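Glypican-1 (Homo sapiens, PDB 4YWT) carries heparan sulfate chains at the cell surface and through them binds alpha-4 (V) collagen, taking part in Schwann cell myelination. Local coordinates at residues 268-273 with 413-418; 123-128 with 138-143; 237-242 with 447-452. The protein carries 3 engineered substitutions. All blocks are in the same frame, centred on the assembly; numbering follows the deposited sequence.

In the fold
The three contacts are spread along an elongated, mainly helical chain. Contact 2 (123-128 with 138-143) and contact 1 (268-273 with 413-418) lie on opposite sides of the chain's centre, about 69 Å apart between their centres. Contact 3 (237-242 with 447-452) is on the same side as contact 1, its centre about 25 Å away and its nearest atoms about 11 Å; in sequence its segments bracket both of those of contact 1. Contacts 2 and 3 are about 54 Å apart, centre to centre. Contact 1 belongs to a disulfide-linked region, contact 2 joins helix 70-129 to helix 137-152, and contact 3 meets the start of the last modelled helix, 450-471.

Contact 1. Residues 268-273 with 413-418; sequences PDYCRN and RCWNGM
The ring of Tyr270 lies against the backbone of 415-417. Asn416 O sits over the centre of one ring face, 3.4 Å above the plane, while Trp415 O approaches the ring edge at 3.4 Å from Tyr270 CD2. With CG anti to the backbone N (chi1 179°), Tyr270 reaches out from its helix and slides its CE2 side along these peptides, and its OH ends 3.7 Å from Gly417 CA. Trp415 meets the same ring obliquely, its CD1 4.0 Å from Tyr270 CE2 and the two planes inclined at 55°. The indole carries Gly417 CA over one face, so the turn folds back across its own tryptophan. Asn416 OD1 accepts from Met418 N at 3.0 Å in the carbonyl plane, an Asx turn, with Ala419 N as a second donor, which probably helps to hold the turn beside the tyrosine. Trp415 NE1 is satisfied by Lys251 O. The disulfide Cys414-Cys267 links segment 413-418 to the residue just before the tyrosine's helix, and Cys271-Cys400 bridges that helix to helix 391-404. Helix 268-278 thus packs through Tyr270 on the end of strand 414-415 and the turn leading to antiparallel strand 420-421, with helix 243-253 touching Tyr270 and helix 255-258 touching Trp415.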
loop_
_atom_site.group_PDB
_atom_site.type_symbol
_atom_site.label_atom_id
_atom_site.label_comp_id
_atom_site.label_asym_id
_atom_site.label_seq_id
_atom_site.Cartn_x
_atom_site.Cartn_y
_atom_site.Cartn_z
ATOM N N PRO A 268 8.148 -29.167 -3.129
ATOM C CA PRO A 268 8.186 -27.719 -2.889
ATOM C C PRO A 268 8.869 -26.920 -4.003
ATOM O O PRO A 268 8.296 -25.938 -4.476
ATOM C CB PRO A 268 8.975 -27.612 -1.584
ATOM C CG PRO A 268 8.636 -28.869 -0.860
ATOM C CD PRO A 268 8.517 -29.931 -1.922
ATOM N N ASP A 269 10.063 -27.337 -4.416
ATOM C CA ASP A 269 10.806 -26.622 -5.453
ATOM C C ASP A 269 10.115 -26.714 -6.813
ATOM O O ASP A 269 10.173 -25.781 -7.616
ATOM C CB ASP A 269 12.237 -27.156 -5.549
ATOM C CG ASP A 269 13.090 -26.756 -4.358
ATOM O OD1 ASP A 269 12.659 -25.870 -3.590
ATOM O OD2 ASP A 269 14.193 -27.319 -4.196
ATOM N N TYR A 270 9.469 -27.847 -7.063
ATOM C CA TYR A 270 8.675 -28.047 -8.271
ATOM C C TYR A 270 7.536 -27.026 -8.317
ATOM O O TYR A 270 7.417 -26.237 -9.265
ATOM C CB TYR A 270 8.134 -29.482 -8.305
ATOM C CG TYR A 270 7.264 -29.829 -9.493
ATOM C CD1 TYR A 270 7.411 -29.178 -10.712
ATOM C CD2 TYR A 270 6.293 -30.819 -9.393
ATOM C CE1 TYR A 270 6.611 -29.500 -11.794
ATOM C CE2 TYR A 270 5.490 -31.146 -10.468
ATOM C CZ TYR A 270 5.653 -30.484 -11.665
ATOM O OH TYR A 270 4.853 -30.809 -12.737
ATOM N N CYS A 271 6.712 -27.051 -7.274
ATOM C CA CYS A 271 5.613 -26.105 -7.105
ATOM C C CYS A 271 6.088 -24.663 -7.255
ATOM O O CYS A 271 5.420 -23.837 -7.884
ATOM C CB CYS A 271 4.959 -26.308 -5.735
ATOM S SG CYS A 271 3.573 -25.209 -5.368
ATOM N N ARG A 272 7.251 -24.371 -6.683
ATOM C CA ARG A 272 7.792 -23.022 -6.699
ATOM C C ARG A 272 8.242 -22.599 -8.091
ATOM O O ARG A 272 8.057 -21.450 -8.475
ATOM C CB ARG A 272 8.951 -22.899 -5.712
ATOM C CG ARG A 272 8.557 -22.216 -4.416
ATOM C CD ARG A 272 9.433 -22.659 -3.263
ATOM N NE ARG A 272 8.631 -23.101 -2.126
ATOM C CZ ARG A 272 9.127 -23.712 -1.055
ATOM N NH1 ARG A 272 8.322 -24.078 -0.068
ATOM N NH2 ARG A 272 10.427 -23.955 -0.971
ATOM N N ASN A 273 8.830 -23.519 -8.848
ATOM C CA ASN A 273 9.194 -23.210 -10.225
ATOM C C ASN A 273 7.951 -22.990 -11.073
ATOM O O ASN A 273 7.904 -22.069 -11.899
ATOM C CB ASN A 273 10.061 -24.314 -10.825
ATOM C CG ASN A 273 11.541 -24.028 -10.682
ATOM O OD1 ASN A 273 11.934 -23.059 -10.035
ATOM N ND2 ASN A 273 12.371 -24.864 -11.293
ATOM N N ARG A 413 8.632 -38.269 0.417
ATOM C CA ARG A 413 8.940 -38.529 -0.985
ATOM C C ARG A 413 7.810 -37.954 -1.829
ATOM O O ARG A 413 6.643 -38.281 -1.619
ATOM C CB ARG A 413 9.117 -40.026 -1.244
ATOM N N CYS A 414 8.159 -37.104 -2.789
ATOM C CA CYS A 414 7.178 -36.221 -3.411
ATOM C C CYS A 414 7.074 -36.341 -4.931
ATOM O O CYS A 414 7.943 -36.904 -5.591
ATOM C CB CYS A 414 7.496 -34.773 -3.036
ATOM S SG CYS A 414 9.245 -34.357 -3.200
ATOM N N TRP A 415 5.985 -35.805 -5.469
ATOM C CA TRP A 415 5.712 -35.831 -6.902
ATOM C C TRP A 415 6.484 -34.730 -7.642
ATOM O O TRP A 415 6.298 -33.543 -7.378
ATOM C CB TRP A 415 4.197 -35.698 -7.103
ATOM C CG TRP A 415 3.706 -35.324 -8.468
ATOM C CD1 TRP A 415 3.305 -34.087 -8.882
ATOM C CD2 TRP A 415 3.506 -36.203 -9.584
ATOM N NE1 TRP A 415 2.887 -34.135 -10.189
ATOM C CE2 TRP A 415 2.996 -35.424 -10.641
ATOM C CE3 TRP A 415 3.713 -37.570 -9.793
ATOM C CZ2 TRP A 415 2.698 -35.964 -11.891
ATOM C CZ3 TRP A 415 3.415 -38.103 -11.035
ATOM C CH2 TRP A 415 2.917 -37.302 -12.068
ATOM N N ASN A 416 7.356 -35.140 -8.562
ATOM C CA ASN A 416 8.172 -34.207 -9.341
ATOM C C ASN A 416 7.557 -33.899 -10.704
ATOM O O ASN A 416 8.102 -33.127 -11.492
ATOM C CB ASN A 416 9.595 -34.754 -9.510
ATOM C CG ASN A 416 9.632 -36.130 -10.162
ATOM O OD1 ASN A 416 8.778 -36.476 -10.979
ATOM N ND2 ASN A 416 10.638 -36.919 -9.804
ATOM N N GLY A 417 6.414 -34.522 -10.957
ATOM C CA GLY A 417 5.638 -34.328 -12.167
ATOM C C GLY A 417 5.746 -35.427 -13.211
ATOM O O GLY A 417 4.833 -35.596 -14.020
ATOM N N MET A 418 6.851 -36.164 -13.226
ATOM C CA MET A 418 6.876 -37.471 -13.881
ATOM C C MET A 418 6.388 -38.610 -12.979
ATOM O O MET A 418 5.646 -39.487 -13.420
ATOM C CB MET A 418 8.271 -37.759 -14.433
ATOM C CG MET A 418 8.528 -37.008 -15.735
ATOM S SD MET A 418 10.213 -36.420 -15.975
ATOM C CE MET A 418 11.137 -37.684 -15.113
#

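Contact 2. Residues 123-128 with 138-143; sequences ATFPGA and RAFRDL
Phe125 turns the edge of its ring toward the face of Phe140, a T-shaped pair that carries the whole contact between these segments. The planes stand at 77° and the centroids are 5.8 Å apart. The closest atoms are Phe125 CE2 and Phe140 CE1, 4.5 Å from each other, so the rings meet through their outer carbons while the backbones stay well separated: the nearest alpha carbons, those of Phe125 and Phe140, are 10.7 Å apart. Phe140 has its CG beside the backbone N (chi1 -61°) and directs its ring from helix 137-152 toward helix 70-129. Phe125 comes to meet it from the facing helix, which is kinked at Pro126, a residue with no N-H to give; Gly127 N also lacks the regular bond to the turn before and bonds only weakly, to Thr124 O. A second edge-to-face pair, Phe125 with Phe129, continues the aromatic cluster along helix 70-129. Both rings are buried, and other helices complete their surroundings: Ala321 and Ile324 of helix 316-328 touch Phe125, Leu320 and Ile324 touch Phe140, and Phe165 of helix 158-177 also packs on Phe140. At the margin, Arg141 NH2 reaches Gln122 OE1, a polar link between the same two helices. The arrangement is that of an apolar interior in an all-helical bundle, here where helix 70-129 ends and the chain returns through the short helix 131-134.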
loop_
_atom_site.group_PDB
_atom_site.type_symbol
_atom_site.label_atom_id
_atom_site.label_comp_id
_atom_site.label_asym_id
_atom_site.label_seq_id
_atom_site.Cartn_x
_atom_site.Cartn_y
_atom_site.Cartn_z
ATOM N N ALA A 123 -12.662 26.905 21.088
ATOM C CA ALA A 123 -13.133 26.772 22.461
ATOM C C ALA A 123 -12.290 27.566 23.462
ATOM O O ALA A 123 -12.823 28.112 24.428
ATOM C CB ALA A 123 -13.168 25.307 22.858
ATOM N N THR A 124 -10.980 27.631 23.234
ATOM C CA THR A 124 -10.082 28.221 24.228
ATOM C C THR A 124 -9.703 29.678 23.951
ATOM O O THR A 124 -9.482 30.449 24.884
ATOM C CB THR A 124 -8.783 27.404 24.348
ATOM O OG1 THR A 124 -8.100 27.401 23.088
ATOM C CG2 THR A 124 -9.092 25.973 24.759
ATOM N N PHE A 125 -9.624 30.050 22.676
ATOM C CA PHE A 125 -9.184 31.394 22.291
ATOM C C PHE A 125 -10.030 32.567 22.820
ATOM O O PHE A 125 -9.460 33.583 23.216
ATOM C CB PHE A 125 -9.093 31.495 20.765
ATOM C CG PHE A 125 -7.737 31.150 20.216
ATOM C CD1 PHE A 125 -7.024 30.074 20.719
ATOM C CD2 PHE A 125 -7.174 31.902 19.197
ATOM C CE1 PHE A 125 -5.775 29.755 20.219
ATOM C CE2 PHE A 125 -5.926 31.587 18.692
ATOM C CZ PHE A 125 -5.225 30.512 19.203
ATOM N N PRO A 126 -11.376 32.454 22.817
ATOM C CA PRO A 126 -12.141 33.598 23.336
ATOM C C PRO A 126 -11.805 33.955 24.783
ATOM O O PRO A 126 -11.835 35.130 25.142
ATOM C CB PRO A 126 -13.600 33.133 23.220
ATOM C CG PRO A 126 -13.533 31.649 23.038
ATOM C CD PRO A 126 -12.270 31.411 22.285
ATOM N N GLY A 127 -11.478 32.957 25.596
ATOM C CA GLY A 127 -11.101 33.204 26.974
ATOM C C GLY A 127 -9.727 33.839 27.094
ATOM O O GLY A 127 -9.519 34.745 27.901
ATOM N N ALA A 128 -8.792 33.367 26.277
ATOM C CA ALA A 128 -7.398 33.786 26.376
ATOM C C ALA A 128 -7.133 35.149 25.744
ATOM O O ALA A 128 -6.228 35.866 26.169
ATOM C CB ALA A 128 -6.495 32.737 25.738
ATOM N N ARG A 138 -13.062 34.485 11.587
ATOM C CA ARG A 138 -13.176 34.054 10.200
ATOM C C ARG A 138 -11.800 33.913 9.561
ATOM O O ARG A 138 -11.619 33.107 8.656
ATOM C CB ARG A 138 -14.029 35.024 9.379
ATOM C CG ARG A 138 -14.349 34.482 7.993
ATOM C CD ARG A 138 -14.857 35.543 7.040
ATOM N NE ARG A 138 -14.781 35.068 5.662
ATOM C CZ ARG A 138 -15.242 35.734 4.609
ATOM N NH1 ARG A 138 -15.825 36.914 4.770
ATOM N NH2 ARG A 138 -15.124 35.215 3.394
ATOM N N ALA A 139 -10.835 34.696 10.030
ATOM C CA ALA A 139 -9.472 34.593 9.524
ATOM C C ALA A 139 -8.888 33.222 9.855
ATOM O O ALA A 139 -8.319 32.548 8.992
ATOM C CB ALA A 139 -8.602 35.698 10.099
ATOM N N PHE A 140 -9.046 32.809 11.109
ATOM C CA PHE A 140 -8.539 31.520 11.567
ATOM C C PHE A 140 -9.278 30.360 10.902
ATOM O O PHE A 140 -8.660 29.383 10.464
ATOM C CB PHE A 140 -8.649 31.418 13.089
ATOM C CG PHE A 140 -7.850 32.459 13.823
ATOM C CD1 PHE A 140 -6.470 32.363 13.902
ATOM C CD2 PHE A 140 -8.477 33.531 14.435
ATOM C CE1 PHE A 140 -5.731 33.319 14.576
ATOM C CE2 PHE A 140 -7.743 34.490 15.110
ATOM C CZ PHE A 140 -6.368 34.382 15.181
ATOM N N ARG A 141 -10.601 30.477 10.826
ATOM C CA ARG A 141 -11.429 29.473 10.163
ATOM C C ARG A 141 -10.997 29.298 8.708
ATOM O O ARG A 141 -10.872 28.174 8.209
ATOM C CB ARG A 141 -12.906 29.864 10.249
ATOM C CG ARG A 141 -13.858 28.949 9.497
ATOM C CD ARG A 141 -15.295 29.181 9.946
ATOM N NE ARG A 141 -15.520 28.704 11.308
ATOM C CZ ARG A 141 -16.608 28.963 12.026
ATOM N NH1 ARG A 141 -17.580 29.706 11.517
ATOM N NH2 ARG A 141 -16.722 28.484 13.258
ATOM N N ASP A 142 -10.754 30.425 8.043
ATOM C CA ASP A 142 -10.264 30.429 6.670
ATOM C C ASP A 142 -8.902 29.757 6.573
ATOM O O ASP A 142 -8.651 28.987 5.647
ATOM C CB ASP A 142 -10.178 31.859 6.127
ATOM C CG ASP A 142 -11.528 32.406 5.704
ATOM O OD1 ASP A 142 -12.391 31.607 5.284
ATOM O OD2 ASP A 142 -11.726 33.637 5.789
ATOM N N LEU A 143 -8.022 30.049 7.528
ATOM C CA LEU A 143 -6.708 29.416 7.549
ATOM C C LEU A 143 -6.833 27.897 7.641
ATOM O O LEU A 143 -6.155 27.165 6.917
ATOM C CB LEU A 143 -5.864 29.949 8.708
ATOM C CG LEU A 143 -4.464 29.338 8.822
ATOM C CD1 LEU A 143 -3.721 29.444 7.498
ATOM C CD2 LEU A 143 -3.673 29.997 9.938
#

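Contact 3. Residues 237-242 with 447-452; sequences AQVPLG and KPDMTI
Val239 places CG1 anti to its backbone N (chi1 177°) and CG2 beside that N, which presents both methyls to the start of helix 450-471. From the opposite direction Asp449, its CG likewise anti to the backbone N, brings its carboxylate up to them. Val239 CG2 lies 3.6 Å from Asp449 OD1, and Val239 CG1 lies 4.0 Å from the same oxygen, so the fork of the valine sits against one carboxylate oxygen. Ile452 crosses the valine at about a right angle, and its CD1 meets Val239 CG2 at 3.7 Å; Thr451 adds a looser approach, with its CB 4.2 Å from that methyl. The methyl CG2 is therefore shared among three residues of the helix start. Asp449 is the N-cap of helix 450-471. Its OD1 accepts from Ile452 N at 3.3 Å in a fairly straight bond (N-H...O angle 161°), meeting the donor on the anti side and 22° out of the carboxylate plane. The backbone N of Asp449 is itself bonded to Asn281 OD1, which helps to place the capping residue. Around the pair, Gln282 of helix 280-283 touches Val239, while Asn281 and Leu285 touch Ile452. The loop between helices 204-236 and 243-253 thus packs by van der Waals contact alone on the capped end. Because one oxygen of Asp449 both caps the helix and faces the methyls, the valine covers one side of that oxygen, which may partly shield the capping bond from water.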
loop_
_atom_site.group_PDB
_atom_site.type_symbol
_atom_site.label_atom_id
_atom_site.label_comp_id
_atom_site.label_asym_id
_atom_site.label_seq_id
_atom_site.Cartn_x
_atom_site.Cartn_y
_atom_site.Cartn_z
ATOM N N ALA A 237 -4.526 -7.755 -9.318
ATOM C CA ALA A 237 -5.307 -8.942 -8.967
ATOM C C ALA A 237 -6.148 -9.467 -10.134
ATOM O O ALA A 237 -6.502 -10.646 -10.170
ATOM C CB ALA A 237 -6.203 -8.643 -7.777
ATOM N N GLN A 238 -6.458 -8.595 -11.087
ATOM C CA GLN A 238 -7.321 -8.961 -12.206
ATOM C C GLN A 238 -6.555 -9.549 -13.391
ATOM O O GLN A 238 -7.163 -9.990 -14.365
ATOM C CB GLN A 238 -8.126 -7.744 -12.671
ATOM C CG GLN A 238 -9.088 -7.193 -11.624
ATOM C CD GLN A 238 -10.256 -8.122 -11.339
ATOM O OE1 GLN A 238 -10.439 -9.141 -12.008
ATOM N NE2 GLN A 238 -11.054 -7.773 -10.336
ATOM N N VAL A 239 -5.227 -9.553 -13.310
ATOM C CA VAL A 239 -4.413 -10.156 -14.362
ATOM C C VAL A 239 -4.648 -11.663 -14.417
ATOM O O VAL A 239 -4.384 -12.376 -13.448
ATOM C CB VAL A 239 -2.912 -9.880 -14.156
ATOM C CG1 VAL A 239 -2.094 -10.587 -15.226
ATOM C CG2 VAL A 239 -2.642 -8.383 -14.181
ATOM N N PRO A 240 -5.154 -12.152 -15.560
ATOM C CA PRO A 240 -5.530 -13.560 -15.726
ATOM C C PRO A 240 -4.335 -14.496 -15.867
ATOM O O PRO A 240 -3.281 -14.087 -16.356
ATOM C CB PRO A 240 -6.354 -13.544 -17.013
ATOM C CG PRO A 240 -5.772 -12.424 -17.798
ATOM C CD PRO A 240 -5.392 -11.372 -16.787
ATOM N N LEU A 241 -4.507 -15.742 -15.435
ATOM C CA LEU A 241 -3.493 -16.772 -15.623
ATOM C C LEU A 241 -3.498 -17.253 -17.070
ATOM O O LEU A 241 -4.555 -17.365 -17.690
ATOM C CB LEU A 241 -3.732 -17.945 -14.671
ATOM C CG LEU A 241 -3.614 -17.648 -13.176
ATOM C CD1 LEU A 241 -4.310 -18.724 -12.359
ATOM C CD2 LEU A 241 -2.153 -17.527 -12.770
ATOM N N GLY A 242 -2.315 -17.535 -17.606
ATOM C CA GLY A 242 -2.191 -17.964 -18.986
ATOM C C GLY A 242 -2.478 -19.441 -19.189
ATOM O O GLY A 242 -2.607 -20.190 -18.222
ATOM N N LYS A 447 6.846 -10.781 -24.106
ATOM C CA LYS A 447 5.447 -10.365 -24.061
ATOM C C LYS A 447 4.978 -10.058 -22.638
ATOM O O LYS A 447 4.233 -10.841 -22.047
ATOM C CB LYS A 447 4.555 -11.444 -24.677
ATOM N N PRO A 448 5.407 -8.912 -22.085
ATOM C CA PRO A 448 4.962 -8.530 -20.741
ATOM C C PRO A 448 3.506 -8.077 -20.729
ATOM O O PRO A 448 2.994 -7.622 -21.751
ATOM C CB PRO A 448 5.897 -7.373 -20.378
ATOM C CG PRO A 448 6.280 -6.787 -21.684
ATOM C CD PRO A 448 6.351 -7.932 -22.652
ATOM N N ASP A 449 2.851 -8.210 -19.581
ATOM C CA ASP A 449 1.470 -7.768 -19.433
ATOM C C ASP A 449 1.407 -6.246 -19.311
ATOM O O ASP A 449 2.207 -5.641 -18.597
ATOM C CB ASP A 449 0.826 -8.431 -18.216
ATOM C CG ASP A 449 -0.641 -8.089 -18.075
ATOM O OD1 ASP A 449 -0.982 -7.294 -17.175
ATOM O OD2 ASP A 449 -1.455 -8.613 -18.865
ATOM N N MET A 450 0.456 -5.633 -20.011
ATOM C CA MET A 450 0.353 -4.177 -20.058
ATOM C C MET A 450 -0.104 -3.571 -18.734
ATOM O O MET A 450 0.417 -2.535 -18.301
ATOM C CB MET A 450 -0.596 -3.752 -21.179
ATOM C CG MET A 450 0.093 -3.439 -22.505
ATOM S SD MET A 450 1.273 -2.074 -22.402
ATOM C CE MET A 450 2.830 -2.952 -22.271
ATOM N N THR A 451 -1.080 -4.215 -18.101
ATOM C CA THR A 451 -1.607 -3.755 -16.820
ATOM C C THR A 451 -0.482 -3.615 -15.799
ATOM O O THR A 451 -0.341 -2.573 -15.148
ATOM C CB THR A 451 -2.679 -4.717 -16.272
ATOM O OG1 THR A 451 -3.668 -4.960 -17.280
ATOM C CG2 THR A 451 -3.345 -4.128 -15.037
ATOM N N ILE A 452 0.323 -4.668 -15.687
ATOM C CA ILE A 452 1.476 -4.679 -14.795
ATOM C C ILE A 452 2.404 -3.499 -15.069
ATOM O O ILE A 452 2.840 -2.817 -14.142
ATOM C CB ILE A 452 2.279 -5.989 -14.931
ATOM C CG1 ILE A 452 1.389 -7.198 -14.634
ATOM C CG2 ILE A 452 3.497 -5.966 -14.018
ATOM C CD1 ILE A 452 0.789 -7.194 -13.247
#